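Local coordinates for HD-GYP domain-containing protein (Bdellovibrio bacteriovorus, PDB 3TM8) that binds a pair of iron ions in an HD-GYP domain and probably belongs to the phosphodiesterases that act on cyclic-di-GMP, at residues Q90-T95 / A109-G114; V281-A286 / L315-H320. One frame throughout, in Å; residues are numbered along the deposited sequence.

Contact 1. Residues Q90-T95 / A109-G114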
loop_
_atom_site.group_PDB
_atom_site.type_symbol
_atom_site.label_atom_id
_atom_site.label_comp_id
_atom_site.label_asym_id
_atom_site.label_seq_id
_atom_site.Cartn_x
_atom_site.Cartn_y
_atom_site.Cartn_z
ATOM N N GLN A 90 -4.608 19.095 -1.311
ATOM C CA GLN A 90 -3.456 19.552 -2.068
ATOM C C GLN A 90 -2.440 20.212 -1.140
ATOM O O GLN A 90 -1.230 20.001 -1.282
ATOM C CB GLN A 90 -3.894 20.502 -3.174
ATOM C CG GLN A 90 -2.769 20.872 -4.140
ATOM C CD GLN A 90 -2.147 19.676 -4.877
ATOM O OE1 GLN A 90 -2.783 18.635 -5.078
ATOM N NE2 GLN A 90 -0.894 19.831 -5.286
ATOM N N LYS A 91 -2.918 21.001 -0.184
ATOM C CA LYS A 91 -2.017 21.601 0.801
ATOM C C LYS A 91 -1.304 20.541 1.650
ATOM O O LYS A 91 -0.113 20.651 1.921
ATOM C CB LYS A 91 -2.775 22.582 1.683
ATOM C CG LYS A 91 -1.979 23.171 2.821
ATOM C CD LYS A 91 -2.831 24.210 3.541
ATOM C CE LYS A 91 -2.205 24.678 4.842
ATOM N NZ LYS A 91 -3.150 25.567 5.583
ATOM N N ASN A 92 -2.025 19.504 2.057
ATOM C CA ASN A 92 -1.411 18.429 2.822
ATOM C C ASN A 92 -0.268 17.791 2.056
ATOM O O ASN A 92 0.830 17.610 2.585
ATOM C CB ASN A 92 -2.433 17.347 3.132
ATOM C CG ASN A 92 -2.942 17.422 4.541
ATOM O OD1 ASN A 92 -2.727 18.416 5.244
ATOM N ND2 ASN A 92 -3.620 16.363 4.971
ATOM N N ILE A 93 -0.524 17.433 0.804
ATOM C CA ILE A 93 0.465 16.768 -0.050
ATOM C C ILE A 93 1.685 17.653 -0.306
ATOM O O ILE A 93 2.835 17.240 -0.205
ATOM C CB ILE A 93 -0.169 16.412 -1.415
ATOM C CG1 ILE A 93 -1.109 15.211 -1.276
ATOM C CG2 ILE A 93 0.903 16.133 -2.449
ATOM C CD1 ILE A 93 -1.981 14.969 -2.492
ATOM N N GLU A 94 1.418 18.897 -0.681
ATOM C CA GLU A 94 2.511 19.820 -0.975
ATOM C C GLU A 94 3.385 20.026 0.253
ATOM O O GLU A 94 4.616 19.993 0.169
ATOM C CB GLU A 94 1.962 21.158 -1.474
ATOM C CG GLU A 94 1.357 21.066 -2.862
ATOM C CD GLU A 94 0.719 22.361 -3.335
ATOM O OE1 GLU A 94 0.642 23.329 -2.547
ATOM O OE2 GLU A 94 0.287 22.400 -4.504
ATOM N N THR A 95 2.751 20.238 1.401
ATOM C CA THR A 95 3.509 20.462 2.623
ATOM C C THR A 95 4.277 19.202 3.042
ATOM O O THR A 95 5.438 19.294 3.418
ATOM C CB THR A 95 2.621 21.004 3.775
ATOM O OG1 THR A 95 1.627 20.043 4.132
ATOM C CG2 THR A 95 1.925 22.270 3.344
ATOM N N ALA A 109 4.958 11.513 7.165
ATOM C CA ALA A 109 4.721 10.122 6.797
ATOM C C ALA A 109 3.238 9.767 6.858
ATOM O O ALA A 109 2.740 9.069 5.982
ATOM C CB ALA A 109 5.527 9.199 7.679
ATOM N N ASP A 110 2.532 10.242 7.884
ATOM C CA ASP A 110 1.084 10.002 7.981
ATOM C C ASP A 110 0.394 10.487 6.708
ATOM O O ASP A 110 -0.424 9.786 6.114
ATOM C CB ASP A 110 0.464 10.742 9.168
ATOM C CG ASP A 110 0.737 10.080 10.514
ATOM O OD1 ASP A 110 1.360 8.996 10.567
ATOM O OD2 ASP A 110 0.297 10.660 11.537
ATOM N N ILE A 111 0.719 11.705 6.290
ATOM C CA ILE A 111 0.091 12.261 5.107
ATOM C C ILE A 111 0.482 11.489 3.852
ATOM O O ILE A 111 -0.365 11.117 3.049
ATOM C CB ILE A 111 0.429 13.757 4.944
ATOM C CG1 ILE A 111 -0.199 14.571 6.085
ATOM C CG2 ILE A 111 -0.031 14.259 3.581
ATOM C CD1 ILE A 111 0.376 15.964 6.219
ATOM N N ILE A 112 1.776 11.246 3.681
ATOM C CA ILE A 112 2.245 10.631 2.444
ATOM C C ILE A 112 1.796 9.162 2.324
ATOM O O ILE A 112 1.360 8.733 1.253
ATOM C CB ILE A 112 3.763 10.776 2.300
ATOM C CG1 ILE A 112 4.098 12.255 2.074
ATOM C CG2 ILE A 112 4.277 9.927 1.152
ATOM C CD1 ILE A 112 5.544 12.590 2.305
ATOM N N GLN A 113 1.875 8.402 3.412
ATOM C CA GLN A 113 1.379 7.025 3.398
ATOM C C GLN A 113 -0.080 6.990 2.953
ATOM O O GLN A 113 -0.478 6.164 2.125
ATOM C CB GLN A 113 1.541 6.383 4.781
ATOM C CG GLN A 113 1.250 4.877 4.861
ATOM C CD GLN A 113 -0.216 4.533 4.897
ATOM O OE1 GLN A 113 -1.061 5.340 5.277
ATOM N NE2 GLN A 113 -0.528 3.303 4.522
ATOM N N GLY A 114 -0.877 7.914 3.481
ATOM C CA GLY A 114 -2.296 7.916 3.165
ATOM C C GLY A 114 -2.574 8.365 1.741
ATOM O O GLY A 114 -3.528 7.913 1.092
#

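Contact 2. Residues V281-A286 / L315-H320. With FE (Fe (III) ion), chain D; PO4 (phosphate ion), chain C.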
loop_
_atom_site.group_PDB
_atom_site.type_symbol
_atom_site.label_atom_id
_atom_site.label_comp_id
_atom_site.label_asym_id
_atom_site.label_seq_id
_atom_site.Cartn_x
_atom_site.Cartn_y
_atom_site.Cartn_z
ATOM N N VAL A 281 9.541 -7.906 -4.974
ATOM C CA VAL A 281 8.224 -7.671 -4.391
ATOM C C VAL A 281 7.685 -8.934 -3.718
ATOM O O VAL A 281 7.044 -8.858 -2.668
ATOM C CB VAL A 281 7.218 -7.142 -5.432
ATOM C CG1 VAL A 281 5.834 -7.004 -4.813
ATOM C CG2 VAL A 281 7.679 -5.798 -5.971
ATOM N N SER A 282 7.938 -10.092 -4.319
ATOM C CA SER A 282 7.514 -11.351 -3.715
ATOM C C SER A 282 8.096 -11.522 -2.308
ATOM O O SER A 282 7.384 -11.911 -1.378
ATOM C CB SER A 282 7.874 -12.541 -4.598
ATOM O OG SER A 282 7.506 -13.747 -3.954
ATOM N N SER A 283 9.386 -11.237 -2.154
ATOM C CA SER A 283 10.033 -11.322 -0.849
ATOM C C SER A 283 9.457 -10.318 0.152
ATOM O O SER A 283 9.149 -10.673 1.292
ATOM C CB SER A 283 11.547 -11.116 -0.979
ATOM O OG SER A 283 12.124 -12.073 -1.856
ATOM N N ALA A 284 9.321 -9.066 -0.274
ATOM C CA ALA A 284 8.783 -8.022 0.587
ATOM C C ALA A 284 7.345 -8.333 0.994
ATOM O O ALA A 284 6.967 -8.157 2.155
ATOM C CB ALA A 284 8.851 -6.676 -0.110
ATOM N N ASN A 285 6.551 -8.808 0.038
ATOM C CA ASN A 285 5.191 -9.194 0.341
ATOM C C ASN A 285 5.120 -10.322 1.352
ATOM O O ASN A 285 4.301 -10.287 2.266
ATOM C CB ASN A 285 4.462 -9.633 -0.912
ATOM C CG ASN A 285 3.076 -10.060 -0.609
ATOM O OD1 ASN A 285 2.250 -9.228 -0.259
ATOM N ND2 ASN A 285 2.807 -11.358 -0.679
ATOM N N ALA A 286 5.955 -11.343 1.175
ATOM C CA ALA A 286 5.891 -12.506 2.042
ATOM C C ALA A 286 6.125 -12.072 3.483
ATOM O O ALA A 286 5.487 -12.577 4.410
ATOM C CB ALA A 286 6.914 -13.541 1.610
ATOM N N LEU A 315 17.681 -15.975 0.053
ATOM C CA LEU A 315 18.099 -15.704 1.416
ATOM C C LEU A 315 18.565 -14.255 1.566
ATOM O O LEU A 315 18.299 -13.626 2.587
ATOM C CB LEU A 315 19.192 -16.676 1.868
ATOM C CG LEU A 315 19.761 -16.466 3.274
ATOM C CD1 LEU A 315 18.677 -16.613 4.354
ATOM C CD2 LEU A 315 20.947 -17.400 3.527
ATOM N N GLN A 316 19.257 -13.719 0.563
ATOM C CA GLN A 316 19.713 -12.331 0.676
ATOM C C GLN A 316 18.553 -11.339 0.841
ATOM O O GLN A 316 18.684 -10.342 1.554
ATOM C CB GLN A 316 20.657 -11.919 -0.467
ATOM C CG GLN A 316 20.069 -11.926 -1.873
ATOM C CD GLN A 316 20.267 -13.243 -2.594
ATOM O OE1 GLN A 316 20.151 -14.311 -2.001
ATOM N NE2 GLN A 316 20.582 -13.172 -3.879
ATOM N N HIS A 317 17.423 -11.603 0.194
ATOM C CA HIS A 317 16.267 -10.729 0.373
ATOM C C HIS A 317 15.754 -10.821 1.796
ATOM O O HIS A 317 15.444 -9.806 2.419
ATOM C CB HIS A 317 15.132 -11.109 -0.567
ATOM C CG HIS A 317 15.399 -10.802 -2.004
ATOM N ND1 HIS A 317 14.429 -10.917 -2.977
ATOM C CD2 HIS A 317 16.523 -10.396 -2.638
ATOM C CE1 HIS A 317 14.943 -10.591 -4.149
ATOM N NE2 HIS A 317 16.214 -10.277 -3.972
ATOM N N ILE A 318 15.650 -12.042 2.304
ATOM C CA ILE A 318 15.100 -12.229 3.637
ATOM C C ILE A 318 16.009 -11.602 4.692
ATOM O O ILE A 318 15.530 -10.952 5.615
ATOM C CB ILE A 318 14.808 -13.710 3.931
ATOM C CG1 ILE A 318 13.760 -14.219 2.943
ATOM C CG2 ILE A 318 14.319 -13.888 5.358
ATOM C CD1 ILE A 318 12.590 -13.258 2.761
ATOM N N GLN A 319 17.315 -11.766 4.531
ATOM C CA GLN A 319 18.269 -11.146 5.446
ATOM C C GLN A 319 18.191 -9.618 5.397
ATOM O O GLN A 319 18.167 -8.957 6.436
ATOM C CB GLN A 319 19.691 -11.614 5.134
ATOM C CG GLN A 319 19.879 -13.114 5.329
ATOM C CD GLN A 319 21.275 -13.605 4.997
ATOM O OE1 GLN A 319 21.771 -14.526 5.636
ATOM N NE2 GLN A 319 21.906 -13.012 3.984
ATOM N N HIS A 320 18.153 -9.054 4.194
ATOM C CA HIS A 320 18.043 -7.603 4.067
ATOM C C HIS A 320 16.740 -7.101 4.699
ATOM O O HIS A 320 16.735 -6.079 5.385
ATOM C CB HIS A 320 18.113 -7.162 2.602
ATOM C CG HIS A 320 19.495 -7.151 2.020
ATOM N ND1 HIS A 320 20.603 -6.710 2.714
ATOM C CD2 HIS A 320 19.938 -7.496 0.789
ATOM C CE1 HIS A 320 21.670 -6.794 1.938
ATOM N NE2 HIS A 320 21.292 -7.266 0.764
HETATM FE FE FE D . 0.217 -8.978 -0.869
HETATM P P PO4 C . -1.206 -11.718 -0.165
HETATM O O1 PO4 C . -2.178 -12.342 0.804
HETATM O O2 PO4 C . -0.687 -10.386 0.324
HETATM O O3 PO4 C . 0.064 -12.591 -0.291
HETATM O O4 PO4 C . -1.822 -11.659 -1.546
HETATM O O HOH W 1 0.613 -10.309 -2.270
#

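Contact 1. Residues Q90-T95 / A109-G114
Two consecutive helices of the chain, 82-97 and 105-125, pack antiparallel here as a helical hairpin, and I111 packs against N92. The contact is buried and lies away from the iron sites. No hydrogen bond joins the two segments. The CA atoms of N92 and I111 are 6.7 Å apart, the nearest pair across the segments. With chi1 at -66°, I111 CG1 sits beside the backbone N and CG2 opposite it, which sends the CG2 methyl to the backbone of the facing helix. I111 CG2 lies 3.6 Å from N92 O and 3.9 Å from N92 CB. The side chains of I111 and N92 cross at about a right angle. I111 CG1 is 4.0 Å from N92 ND2. The polar atoms of this buried amide are satisfied outside the pair: N92 OD1 is hydrogen-bonded to Q35 NE2 and N92 ND2 to R32 O. These two bonds probably fix the rotation of the amide. The CB of I93 is directed away from 109-114, and its side chain touches Y135 of helix 130-149. At the end of the isoleucine, I111 CD1 reaches to 4.0 Å from N92 CG.

Contact 2. Residues V281-A286 / L315-H320
S283 and H317 join helix 276-293 to the C-terminal helix 315-325 through one hydrogen bond. S283 OG and H317 ND1 are 2.8 Å apart, and either could be the donor. The hydroxyl lies at the ring edge, in the plane of the imidazole. The serine is close to the base of the ring as well: S283 CB is 3.6 Å from H317 CB. S283 chi1 of -58° puts OG beside its own backbone N, where it also hydrogen-bonds V279 O. This is the tight part of the contact. The packing beside it is looser: in the conformer given, I318 CD1 is 4.4 Å from S283 CB. On the outer side of the C-terminal helix, Q316 and Q319 are exposed. The other side of helix 276-293 faces the metal. N285 OD1 binds the iron at 2.1 Å, and H170, H203 and D204 supply its other protein ligands. N285 ND2 donates a nearly straight bond (169°) to O3 of a phosphate, probably from the crystallisation liquor, that also binds this iron. Around the contact, H317 touches L185 of helix 167-185, I318 rests on A302 and L305 of helix 301-308, and V281 packs on L196 and A200 of helix 190-202.

In the fold
From the N terminus, the chain first forms short antiparallel strands, then helix 82-97. Contact 1 closes the short connection from that helix to helix 105-125, with 13 residues between its segments. It ties the helix that follows the strands to the one leading on to the iron-binding helices. Helices 130-149 to 248-256 follow, and the iron ligands H170, H203, D204 and H232 lie along this part of the chain. Contact 2 then closes a longer excursion of 28 residues that includes helix 301-308, and brings the last helix back to helix 276-293. The contacts come in series, so neither nests in nor crosses the other. The centres of contact 1 and contact 2 are about 28 Å apart.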